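Local coordinates for endo-alpha-mannosidase (Bacteroides thetaiotaomicron, PDB 4ACY), which hydrolyses internal alpha-mannosidic linkages as a family GH99 endo-acting glycoside hydrolase, an activity linked to N-glycan processing, at residues D40-F45 with D369-A374; K305-M310 with L361-Y366; T163-I168 with T218-L223; F151-F156 with Q169-T174. One frame throughout, in Å; residues are numbered along the deposited sequence.

Contact 1 (D40-F45 with D369-A374)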
# COMPACT_ATOMS: atom_id res chain seq x y z
N ASP A 40 1.06 -13.64 -8.45
CA ASP A 40 -0.10 -12.80 -8.69
C ASP A 40 -1.09 -12.74 -7.52
O ASP A 40 -2.18 -12.24 -7.69
CB ASP A 40 -0.82 -13.21 -9.99
CG ASP A 40 -1.30 -14.65 -9.98
OD1 ASP A 40 -1.41 -15.26 -8.91
OD2 ASP A 40 -1.55 -15.18 -11.09
N HIS A 41 -0.69 -13.22 -6.35
CA HIS A 41 -1.52 -13.09 -5.15
C HIS A 41 -0.77 -12.30 -4.07
O HIS A 41 -1.16 -12.32 -2.91
CB HIS A 41 -1.92 -14.47 -4.60
CG HIS A 41 -3.14 -15.05 -5.26
ND1 HIS A 41 -3.20 -15.33 -6.61
CD2 HIS A 41 -4.34 -15.40 -4.75
CE1 HIS A 41 -4.39 -15.82 -6.91
NE2 HIS A 41 -5.11 -15.87 -5.80
N THR A 42 0.31 -11.62 -4.48
CA THR A 42 1.10 -10.79 -3.56
C THR A 42 1.08 -9.38 -4.10
O THR A 42 1.41 -9.16 -5.26
CB THR A 42 2.55 -11.30 -3.49
OG1 THR A 42 2.55 -12.66 -3.05
CG2 THR A 42 3.38 -10.45 -2.50
N ILE A 43 0.68 -8.43 -3.25
CA ILE A 43 0.37 -7.09 -3.72
C ILE A 43 1.12 -6.06 -2.89
O ILE A 43 0.93 -5.98 -1.69
CB ILE A 43 -1.15 -6.80 -3.61
CG1 ILE A 43 -1.96 -7.90 -4.34
CG2 ILE A 43 -1.46 -5.45 -4.20
CD1 ILE A 43 -3.46 -7.95 -3.95
N SER A 44 2.00 -5.28 -3.51
CA SER A 44 2.70 -4.24 -2.75
C SER A 44 1.86 -2.97 -2.70
O SER A 44 1.10 -2.68 -3.63
CB SER A 44 4.06 -3.92 -3.36
OG SER A 44 3.91 -3.25 -4.62
N PHE A 45 2.02 -2.20 -1.65
CA PHE A 45 1.44 -0.85 -1.66
C PHE A 45 2.45 0.16 -2.24
O PHE A 45 3.55 0.38 -1.69
CB PHE A 45 0.89 -0.46 -0.28
CG PHE A 45 -0.38 -1.20 0.06
CD1 PHE A 45 -1.52 -1.06 -0.76
CD2 PHE A 45 -0.44 -2.07 1.15
CE1 PHE A 45 -2.70 -1.78 -0.48
CE2 PHE A 45 -1.62 -2.78 1.44
CZ PHE A 45 -2.74 -2.64 0.63
N ASP A 369 8.08 -17.22 -2.08
CA ASP A 369 8.24 -18.65 -2.35
C ASP A 369 7.63 -19.52 -1.24
O ASP A 369 6.97 -20.53 -1.52
CB ASP A 369 9.69 -19.02 -2.62
CG ASP A 369 9.86 -20.48 -2.99
OD1 ASP A 369 9.35 -20.89 -4.06
OD2 ASP A 369 10.49 -21.21 -2.21
N GLU A 370 7.84 -19.12 0.02
CA GLU A 370 7.21 -19.82 1.15
C GLU A 370 5.69 -19.77 1.03
O GLU A 370 5.01 -20.73 1.35
CB GLU A 370 7.65 -19.23 2.49
CG GLU A 370 9.10 -19.49 2.87
CD GLU A 370 9.42 -20.97 2.97
OE1 GLU A 370 8.74 -21.68 3.75
OE2 GLU A 370 10.35 -21.39 2.28
N PHE A 371 5.17 -18.62 0.60
CA PHE A 371 3.73 -18.44 0.43
C PHE A 371 3.18 -19.36 -0.66
O PHE A 371 2.13 -20.00 -0.47
CB PHE A 371 3.45 -16.96 0.13
CG PHE A 371 2.02 -16.65 -0.23
CD1 PHE A 371 0.98 -16.84 0.68
CD2 PHE A 371 1.73 -16.10 -1.46
CE1 PHE A 371 -0.33 -16.52 0.35
CE2 PHE A 371 0.41 -15.77 -1.81
CZ PHE A 371 -0.61 -15.98 -0.89
N ARG A 372 3.89 -19.45 -1.78
CA ARG A 372 3.45 -20.29 -2.90
C ARG A 372 3.46 -21.76 -2.51
O ARG A 372 2.55 -22.50 -2.86
CB ARG A 372 4.29 -20.03 -4.15
CG ARG A 372 4.07 -18.66 -4.75
CD ARG A 372 5.00 -18.39 -5.93
NE ARG A 372 4.71 -19.30 -7.04
CZ ARG A 372 3.86 -19.04 -8.03
NH1 ARG A 372 3.18 -17.89 -8.08
NH2 ARG A 372 3.68 -19.95 -8.98
N LYS A 373 4.48 -22.17 -1.75
CA LYS A 373 4.58 -23.54 -1.24
C LYS A 373 3.44 -23.87 -0.26
O LYS A 373 2.90 -24.98 -0.27
CB LYS A 373 5.95 -23.80 -0.61
CG LYS A 373 7.10 -23.77 -1.62
CD LYS A 373 8.40 -24.30 -1.02
CE LYS A 373 9.01 -23.31 -0.04
NZ LYS A 373 9.96 -23.96 0.91
N ALA A 374 3.08 -22.90 0.58
CA ALA A 374 1.98 -23.08 1.54
C ALA A 374 0.63 -23.18 0.83
O ALA A 374 -0.22 -24.01 1.18
CB ALA A 374 1.97 -21.95 2.57
O HOH W 1 1.57 -16.03 -9.92

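Contact 2 (K305-M310 with L361-Y366)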
# COMPACT_ATOMS: atom_id res chain seq x y z
N LYS A 305 14.28 -9.62 11.20
CA LYS A 305 13.45 -10.49 12.05
C LYS A 305 11.99 -10.06 12.12
O LYS A 305 11.09 -10.90 12.15
CB LYS A 305 14.03 -10.59 13.47
CG LYS A 305 13.32 -11.64 14.31
CD LYS A 305 13.90 -11.73 15.72
CE LYS A 305 13.23 -12.86 16.50
NZ LYS A 305 11.82 -12.53 16.87
N TYR A 306 11.76 -8.75 12.16
CA TYR A 306 10.41 -8.22 12.26
C TYR A 306 9.61 -8.64 11.03
O TYR A 306 8.49 -9.14 11.16
CB TYR A 306 10.47 -6.71 12.37
CG TYR A 306 9.11 -6.06 12.51
CD1 TYR A 306 8.38 -5.70 11.38
CD2 TYR A 306 8.55 -5.82 13.77
CE1 TYR A 306 7.12 -5.10 11.50
CE2 TYR A 306 7.30 -5.22 13.90
CZ TYR A 306 6.59 -4.86 12.76
OH TYR A 306 5.37 -4.24 12.86
N TYR A 307 10.20 -8.45 9.86
CA TYR A 307 9.57 -8.82 8.60
C TYR A 307 9.30 -10.32 8.55
O TYR A 307 8.21 -10.74 8.22
CB TYR A 307 10.48 -8.42 7.45
CG TYR A 307 9.85 -8.35 6.07
CD1 TYR A 307 8.55 -7.86 5.88
CD2 TYR A 307 10.60 -8.71 4.94
CE1 TYR A 307 7.99 -7.75 4.60
CE2 TYR A 307 10.05 -8.61 3.65
CZ TYR A 307 8.76 -8.13 3.49
OH TYR A 307 8.20 -8.01 2.23
N ASP A 308 10.32 -11.12 8.87
CA ASP A 308 10.15 -12.58 8.93
C ASP A 308 8.98 -13.01 9.79
O ASP A 308 8.17 -13.83 9.38
CB ASP A 308 11.41 -13.27 9.47
CG ASP A 308 12.57 -13.24 8.51
OD1 ASP A 308 12.43 -12.80 7.34
OD2 ASP A 308 13.66 -13.66 8.96
N ASP A 309 8.91 -12.48 11.01
CA ASP A 309 7.84 -12.86 11.93
C ASP A 309 6.45 -12.50 11.38
O ASP A 309 5.49 -13.29 11.46
CB ASP A 309 8.04 -12.19 13.30
CG ASP A 309 9.21 -12.79 14.10
OD1 ASP A 309 9.68 -13.90 13.80
OD2 ASP A 309 9.65 -12.15 15.08
N MSE A 310 6.35 -11.30 10.82
CA MSE A 310 5.06 -10.81 10.34
C MSE A 310 4.62 -11.57 9.08
O MSE A 310 3.45 -11.94 8.94
CB MSE A 310 5.10 -9.30 10.08
CG MSE A 310 3.72 -8.67 9.99
SE MSE A 310 3.86 -6.74 10.15
CE MSE A 310 1.99 -6.34 10.52
N LEU A 361 14.12 -6.69 -0.62
CA LEU A 361 13.64 -7.25 -1.89
C LEU A 361 13.97 -8.73 -1.95
O LEU A 361 13.10 -9.54 -2.29
CB LEU A 361 14.26 -6.51 -3.08
CG LEU A 361 14.00 -5.02 -3.24
CD1 LEU A 361 14.62 -4.59 -4.55
CD2 LEU A 361 12.49 -4.71 -3.25
N ILE A 362 15.22 -9.08 -1.64
CA ILE A 362 15.66 -10.48 -1.55
C ILE A 362 14.80 -11.30 -0.59
O ILE A 362 14.35 -12.40 -0.93
CB ILE A 362 17.16 -10.56 -1.11
CG1 ILE A 362 18.04 -9.86 -2.14
CG2 ILE A 362 17.59 -12.01 -0.89
CD1 ILE A 362 19.48 -9.56 -1.66
N ARG A 363 14.56 -10.76 0.60
CA ARG A 363 13.83 -11.48 1.63
C ARG A 363 12.33 -11.62 1.28
O ARG A 363 11.69 -12.60 1.66
CB ARG A 363 14.02 -10.80 2.99
CG ARG A 363 13.66 -11.65 4.20
CD ARG A 363 14.51 -12.93 4.25
NE ARG A 363 14.29 -13.68 5.48
CZ ARG A 363 14.73 -14.93 5.67
NH1 ARG A 363 15.39 -15.57 4.71
NH2 ARG A 363 14.49 -15.53 6.82
N THR A 364 11.79 -10.62 0.58
CA THR A 364 10.43 -10.72 0.04
C THR A 364 10.28 -11.92 -0.91
O THR A 364 9.34 -12.71 -0.79
CB THR A 364 9.99 -9.42 -0.66
OG1 THR A 364 9.98 -8.35 0.30
CG2 THR A 364 8.56 -9.57 -1.23
N ALA A 365 11.23 -12.06 -1.84
CA ALA A 365 11.24 -13.20 -2.78
C ALA A 365 11.21 -14.53 -2.04
O ALA A 365 10.49 -15.44 -2.45
CB ALA A 365 12.45 -13.13 -3.70
N TYR A 366 11.99 -14.63 -0.95
CA TYR A 366 12.00 -15.80 -0.07
C TYR A 366 10.62 -16.09 0.50
O TYR A 366 10.13 -17.22 0.45
CB TYR A 366 13.00 -15.59 1.07
CG TYR A 366 12.90 -16.66 2.12
CD1 TYR A 366 13.54 -17.89 1.94
CD2 TYR A 366 12.16 -16.46 3.29
CE1 TYR A 366 13.44 -18.88 2.90
CE2 TYR A 366 12.04 -17.45 4.25
CZ TYR A 366 12.70 -18.66 4.05
OH TYR A 366 12.61 -19.65 4.99

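Contact 3 (T163-I168 with T218-L223)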
# COMPACT_ATOMS: atom_id res chain seq x y z
N THR A 163 -18.64 9.60 -5.33
CA THR A 163 -17.39 10.01 -5.95
C THR A 163 -16.44 8.80 -6.08
O THR A 163 -15.63 8.74 -7.00
CB THR A 163 -16.71 11.20 -5.23
OG1 THR A 163 -16.42 10.84 -3.88
CG2 THR A 163 -17.64 12.44 -5.25
N VAL A 164 -16.58 7.83 -5.19
CA VAL A 164 -15.84 6.57 -5.36
C VAL A 164 -16.32 5.88 -6.65
O VAL A 164 -15.50 5.43 -7.45
CB VAL A 164 -15.94 5.65 -4.11
CG1 VAL A 164 -15.38 4.24 -4.40
CG2 VAL A 164 -15.20 6.29 -2.93
N ARG A 165 -17.64 5.84 -6.87
CA ARG A 165 -18.17 5.29 -8.13
C ARG A 165 -17.53 5.96 -9.33
O ARG A 165 -17.08 5.30 -10.25
CB ARG A 165 -19.70 5.39 -8.21
CG ARG A 165 -20.28 4.44 -9.28
CD ARG A 165 -21.78 4.61 -9.43
NE ARG A 165 -22.44 3.43 -10.02
CZ ARG A 165 -22.40 3.08 -11.30
NH1 ARG A 165 -21.74 3.80 -12.20
NH2 ARG A 165 -23.03 1.97 -11.70
N GLU A 166 -17.47 7.29 -9.30
CA GLU A 166 -16.92 8.05 -10.43
C GLU A 166 -15.46 7.69 -10.66
O GLU A 166 -14.99 7.64 -11.81
CB GLU A 166 -17.06 9.55 -10.19
CG GLU A 166 -18.52 10.04 -10.11
CD GLU A 166 -18.65 11.45 -9.56
OE1 GLU A 166 -17.63 12.11 -9.28
OE2 GLU A 166 -19.80 11.91 -9.38
N ASN A 167 -14.74 7.46 -9.57
CA ASN A 167 -13.33 7.07 -9.66
C ASN A 167 -13.11 5.66 -10.18
O ASN A 167 -12.16 5.43 -10.94
CB ASN A 167 -12.61 7.27 -8.33
CG ASN A 167 -12.15 8.69 -8.16
OD1 ASN A 167 -11.06 9.06 -8.59
ND2 ASN A 167 -13.01 9.52 -7.56
N ILE A 168 -13.97 4.73 -9.77
CA ILE A 168 -13.96 3.38 -10.33
C ILE A 168 -14.22 3.47 -11.83
O ILE A 168 -13.52 2.84 -12.62
CB ILE A 168 -14.99 2.45 -9.64
CG1 ILE A 168 -14.64 2.26 -8.16
CG2 ILE A 168 -15.07 1.08 -10.36
CD1 ILE A 168 -15.79 1.70 -7.32
N THR A 218 -22.33 -4.50 -13.41
CA THR A 218 -22.01 -3.54 -14.46
C THR A 218 -20.58 -3.84 -14.88
O THR A 218 -19.91 -4.68 -14.27
CB THR A 218 -22.08 -2.08 -13.95
OG1 THR A 218 -20.95 -1.81 -13.11
CG2 THR A 218 -23.36 -1.83 -13.18
N LYS A 219 -20.09 -3.15 -15.90
CA LYS A 219 -18.71 -3.29 -16.33
C LYS A 219 -17.74 -2.74 -15.27
O LYS A 219 -16.53 -2.87 -15.43
CB LYS A 219 -18.50 -2.56 -17.65
CG LYS A 219 -18.47 -1.04 -17.52
CD LYS A 219 -18.12 -0.35 -18.83
CE LYS A 219 -16.63 -0.49 -19.17
NZ LYS A 219 -16.31 0.35 -20.36
N TYR A 220 -18.29 -2.11 -14.23
CA TYR A 220 -17.50 -1.48 -13.15
C TYR A 220 -17.44 -2.34 -11.89
O TYR A 220 -17.01 -1.88 -10.81
CB TYR A 220 -18.04 -0.07 -12.85
CG TYR A 220 -17.99 0.79 -14.07
CD1 TYR A 220 -16.77 1.06 -14.69
CD2 TYR A 220 -19.16 1.29 -14.65
CE1 TYR A 220 -16.71 1.83 -15.85
CE2 TYR A 220 -19.10 2.06 -15.81
CZ TYR A 220 -17.88 2.33 -16.40
OH TYR A 220 -17.82 3.09 -17.55
N ASP A 221 -17.86 -3.60 -12.02
CA ASP A 221 -17.86 -4.50 -10.88
C ASP A 221 -16.42 -4.97 -10.63
O ASP A 221 -15.54 -4.81 -11.47
CB ASP A 221 -18.79 -5.71 -11.14
CG ASP A 221 -19.33 -6.31 -9.86
OD1 ASP A 221 -18.81 -5.98 -8.77
OD2 ASP A 221 -20.27 -7.11 -9.93
N GLY A 222 -16.20 -5.56 -9.46
CA GLY A 222 -14.89 -6.06 -9.12
C GLY A 222 -14.88 -6.51 -7.68
O GLY A 222 -15.93 -6.84 -7.12
N LEU A 223 -13.70 -6.55 -7.09
CA LEU A 223 -13.54 -6.97 -5.72
C LEU A 223 -13.11 -5.74 -4.94
O LEU A 223 -12.06 -5.15 -5.21
CB LEU A 223 -12.47 -8.06 -5.62
CG LEU A 223 -12.80 -9.43 -6.25
CD1 LEU A 223 -11.52 -10.23 -6.42
CD2 LEU A 223 -13.85 -10.22 -5.45

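Contact 4 (F151-F156 with Q169-T174)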
# COMPACT_ATOMS: atom_id res chain seq x y z
N PHE A 151 -5.50 -0.63 -7.75
CA PHE A 151 -5.61 0.73 -7.24
C PHE A 151 -6.02 0.76 -5.78
O PHE A 151 -6.84 -0.05 -5.34
CB PHE A 151 -6.58 1.54 -8.12
CG PHE A 151 -6.03 1.79 -9.49
CD1 PHE A 151 -6.00 0.77 -10.44
CD2 PHE A 151 -5.49 3.03 -9.81
CE1 PHE A 151 -5.43 0.98 -11.71
CE2 PHE A 151 -4.92 3.26 -11.06
CZ PHE A 151 -4.89 2.23 -12.02
N HIS A 152 -5.40 1.70 -5.06
CA HIS A 152 -5.60 1.89 -3.63
C HIS A 152 -6.30 3.23 -3.46
O HIS A 152 -5.68 4.28 -3.58
CB HIS A 152 -4.22 1.90 -2.93
CG HIS A 152 -4.30 1.78 -1.44
ND1 HIS A 152 -3.18 1.89 -0.64
CD2 HIS A 152 -5.33 1.52 -0.61
CE1 HIS A 152 -3.53 1.71 0.63
NE2 HIS A 152 -4.83 1.50 0.68
N ILE A 153 -7.61 3.19 -3.23
CA ILE A 153 -8.42 4.42 -3.19
C ILE A 153 -8.27 5.13 -1.85
O ILE A 153 -8.64 4.60 -0.80
CB ILE A 153 -9.90 4.11 -3.48
CG1 ILE A 153 -10.03 3.34 -4.79
CG2 ILE A 153 -10.76 5.41 -3.49
CD1 ILE A 153 -9.65 4.11 -6.04
N GLU A 154 -7.72 6.33 -1.91
CA GLU A 154 -7.32 7.05 -0.70
C GLU A 154 -8.44 7.99 -0.26
O GLU A 154 -9.41 8.17 -1.00
CB GLU A 154 -6.03 7.82 -0.95
CG GLU A 154 -4.85 6.91 -1.33
CD GLU A 154 -4.20 6.23 -0.14
OE1 GLU A 154 -4.65 6.45 1.01
OE2 GLU A 154 -3.22 5.48 -0.37
N PRO A 155 -8.33 8.57 0.96
CA PRO A 155 -9.38 9.49 1.45
C PRO A 155 -9.25 10.89 0.87
O PRO A 155 -8.83 11.83 1.55
CB PRO A 155 -9.17 9.49 2.98
CG PRO A 155 -8.20 8.37 3.27
CD PRO A 155 -7.37 8.25 2.03
N PHE A 156 -9.59 11.01 -0.41
CA PHE A 156 -9.50 12.28 -1.10
C PHE A 156 -10.65 13.19 -0.69
O PHE A 156 -11.67 12.72 -0.16
CB PHE A 156 -9.44 12.06 -2.61
CG PHE A 156 -10.59 11.26 -3.17
CD1 PHE A 156 -11.81 11.88 -3.45
CD2 PHE A 156 -10.45 9.90 -3.45
CE1 PHE A 156 -12.88 11.15 -3.99
CE2 PHE A 156 -11.51 9.16 -3.99
CZ PHE A 156 -12.73 9.78 -4.25
N GLN A 169 -15.19 4.29 -12.22
CA GLN A 169 -15.52 4.43 -13.64
C GLN A 169 -14.33 4.98 -14.40
O GLN A 169 -14.00 4.49 -15.47
CB GLN A 169 -16.72 5.33 -13.86
CG GLN A 169 -18.01 4.82 -13.27
CD GLN A 169 -19.10 5.88 -13.33
OE1 GLN A 169 -19.30 6.50 -14.37
NE2 GLN A 169 -19.81 6.08 -12.23
N TYR A 170 -13.68 6.00 -13.84
CA TYR A 170 -12.51 6.57 -14.49
C TYR A 170 -11.39 5.53 -14.65
O TYR A 170 -10.79 5.41 -15.71
CB TYR A 170 -11.97 7.82 -13.76
CG TYR A 170 -10.77 8.38 -14.50
CD1 TYR A 170 -10.95 9.29 -15.55
CD2 TYR A 170 -9.48 7.94 -14.21
CE1 TYR A 170 -9.85 9.78 -16.26
CE2 TYR A 170 -8.39 8.42 -14.92
CZ TYR A 170 -8.58 9.34 -15.94
OH TYR A 170 -7.49 9.79 -16.63
N ILE A 171 -11.13 4.79 -13.57
CA ILE A 171 -10.04 3.83 -13.56
C ILE A 171 -10.30 2.71 -14.57
O ILE A 171 -9.42 2.38 -15.37
CB ILE A 171 -9.82 3.27 -12.13
CG1 ILE A 171 -9.16 4.35 -11.25
CG2 ILE A 171 -8.98 1.99 -12.15
CD1 ILE A 171 -9.23 4.07 -9.74
N VAL A 172 -11.50 2.15 -14.54
CA VAL A 172 -11.88 1.07 -15.46
C VAL A 172 -11.89 1.56 -16.92
O VAL A 172 -11.36 0.89 -17.80
CB VAL A 172 -13.23 0.41 -15.07
CG1 VAL A 172 -13.71 -0.57 -16.15
CG2 VAL A 172 -13.11 -0.33 -13.72
N ASP A 173 -12.48 2.73 -17.17
CA ASP A 173 -12.54 3.27 -18.54
C ASP A 173 -11.17 3.60 -19.10
O ASP A 173 -10.92 3.40 -20.29
CB ASP A 173 -13.41 4.52 -18.61
CG ASP A 173 -14.89 4.22 -18.44
OD1 ASP A 173 -15.29 3.04 -18.50
OD2 ASP A 173 -15.65 5.18 -18.22
N THR A 174 -10.29 4.13 -18.27
CA THR A 174 -9.01 4.60 -18.74
C THR A 174 -7.94 3.51 -18.78
O THR A 174 -7.14 3.46 -19.71
CB THR A 174 -8.51 5.79 -17.88
OG1 THR A 174 -9.57 6.75 -17.74
CG2 THR A 174 -7.29 6.44 -18.50

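Contact 1 (D40-F45 with D369-A374)
Phe371 makes the direct van der Waals contacts, its ring reaching from helix 369-374 to His41 and Thr42. Phe371 CE2 lies 3.9 Å from His41 CB, which sits at the ring edge close to its plane, while Thr42 OG1 comes obliquely to within 3.9 Å of Phe371 CD2. The ring gets there because its CG stands anti to the backbone N (chi1 173°), carrying it away from the helix to pass Thr42 in the opposite direction. The Phe371 side chain also touches Ile315 and Ile322.

Strand 42-45 belongs to the first strand of a closed eight-stranded parallel barrel, the TIM-barrel fold of this family, and the helix is the last one modelled; the contact therefore brings the two ends of the barrel chain together.

Between the segments the polar link is a water among exposed residues: it accepts from Asp40 N at 2.9 Å and from Arg372 NH1 at 3.1 Å, lying in the guanidinium plane. Within 40-45, His41 ND1 donates to Asp40 OD1 (2.9 Å, 161°), in the imidazole plane but from above the carboxylate. Asp39 ties both sides: its carboxylate forms a salt bridge with Arg372 NH1 and hydrogen bonds with Thr42 OG1 and His41 N.

Contact 2 (K305-M310 with L361-Y366)
Arg363 grips Asp308 side-on with two nitrogens, each bonded to a different oxygen. Arg363 NE donates to Asp308 OD1 at 2.8 Å with an N-H...O angle of 161°, and Arg363 NH2 donates to Asp308 OD2 at 3.0 Å. Both oxygens lie near the guanidinium plane, yet the two flat groups are turned 50° apart: OD1 is met on its syn side, whereas OD2 is approached from well above the carboxylate plane. The second direct link is a short hydrogen bond of 2.6 Å from Tyr307 OH to Thr364 OG1, which lies at the edge of the phenol ring. Beside it, Tyr307 CD2 approaches Arg363 CG at 4.3 Å.

These pairs bridge two neighbouring outer helices of the TIM barrel, 305-316 and 359-376, whose segments run nearly parallel at 21° with axes 11.0 Å apart, a separation spanned each time by a long side chain from one helix meeting a short one from the other.

Further out, the guanidinium also lies against its own helix: Arg363 NH1 sits over the centre of the Tyr366 ring, 3.6 Å above its plane. A bend at chi2 (60°) turns the arginine chain toward Asp308. Trp367 NE1 gives Asp308 OD1 an additional hydrogen bond, and Thr364 OG1 is also bonded to Tyr360 O. The Tyr307 ring is set by Tyr311, edge-to-face, and by Val281 and Ile324 of the barrel wall.

Contact 3 (T163-I168 with T218-L223)
Ile168 and Tyr220 slide past one another in opposite directions, so that the isoleucine methyl lies beside the base of the tyrosine. Ile168 CG2 approaches Tyr220 O at 3.6 Å and Tyr220 CB at 4.0 Å, the latter an apolar contact. Buried by the methyl, that carbonyl oxygen has no hydrogen-bonding partner in the model.

Arg165 and Thr218 approach from opposite directions. With CG anti to the backbone N (chi1 -162°) and an extended chain from CG to NE, the arginine carries its guanidinium to the loop, where Arg165 NH2 lies 4.1 Å from Thr218 CG2 and Arg165 NH1 lies 4.4 Å from Tyr220 CD2, both obliquely. Backbone oxygens hold the group there, Ile213 O at NE and Ser214 O at NH2.

The Tyr220 ring carries Lys219 CG over one face, 3.5 Å above its plane, and its hydroxyl bonds Asp173. Thr218 fixes the loop locally: Thr218 OG1 accepts from Tyr220 N at 2.9 Å, an ST turn within a type I beta turn, and is also hydrogen-bonded to Val215 O. Helix 161-175 thus meets the loop leading into strand 223-227, a helix-to-loop packing on the outer layer of the TIM barrel.

Contact 4 (F151-F156 with Q169-T174)
Strand 148-153 and helix 161-175 are the first two elements of a beta-alpha-beta unit that ends in strand 189-192, and here the helix lies against its own preceding strand. Ile171 is the residue that enters from the helix: its CG2 packs on the Phe151 ring, while its CD1 touches both that ring and Ile153.

Ile171 CG2 makes a CH-pi contact with the Phe151 ring: it stands 3.8 Å from the ring centroid and only 18° off the ring normal, placed over the face but displaced toward the rim. The closest pair is Phe151 CD1 with Ile171 CG2 at 3.6 Å. On the same side of the ring, Ile171 CD1 comes to 3.9 Å from Phe151 CD2. The two side chains pass in opposite directions, which lets the branched isoleucine lie along the ring.

Ile153 meets the same residue tip to tip, Ile153 CD1 to Ile171 CD1 at 3.7 Å. Its chi2 of -67° turns CD1 out toward the helix, although the bond from CA to CB lies across that direction. The intervening His152 points away, as alternation along a strand demands, and bonds Tyr246 OH from the barrel interior.

All three touching side chains are buried. Trp124 adjoins each of them, and Phe190 of the next strand touches both Phe151 and Ile171, extending the apolar layer. Such packing of outward-pointing strand residues against the covering helix, with alternate residues directed inward, is characteristic of beta-alpha-beta units, here those of a TIM barrel.

Overall arrangement
From the N terminus, strand 42-46 opens contact 1, which closes only at helix 359-376 and so encloses the other three. Contact 4 opens next, on strand 148-153; before its helix partner is reached, contact 3 has opened on the same helix, 161-175, and it closes at residues 218-223, so the two cross. Their centres are 8 Å apart, and the two contacts share that helix and touch each other. Contact 2 follows in series, opening on helix 305-316 and closing on the last helix, just ahead of contact 1's final segment. Contacts 2 and 3 lie on opposite sides of the chain centre. Contacts 1 and 4 meet inside the barrel where Phe45 packs on His152.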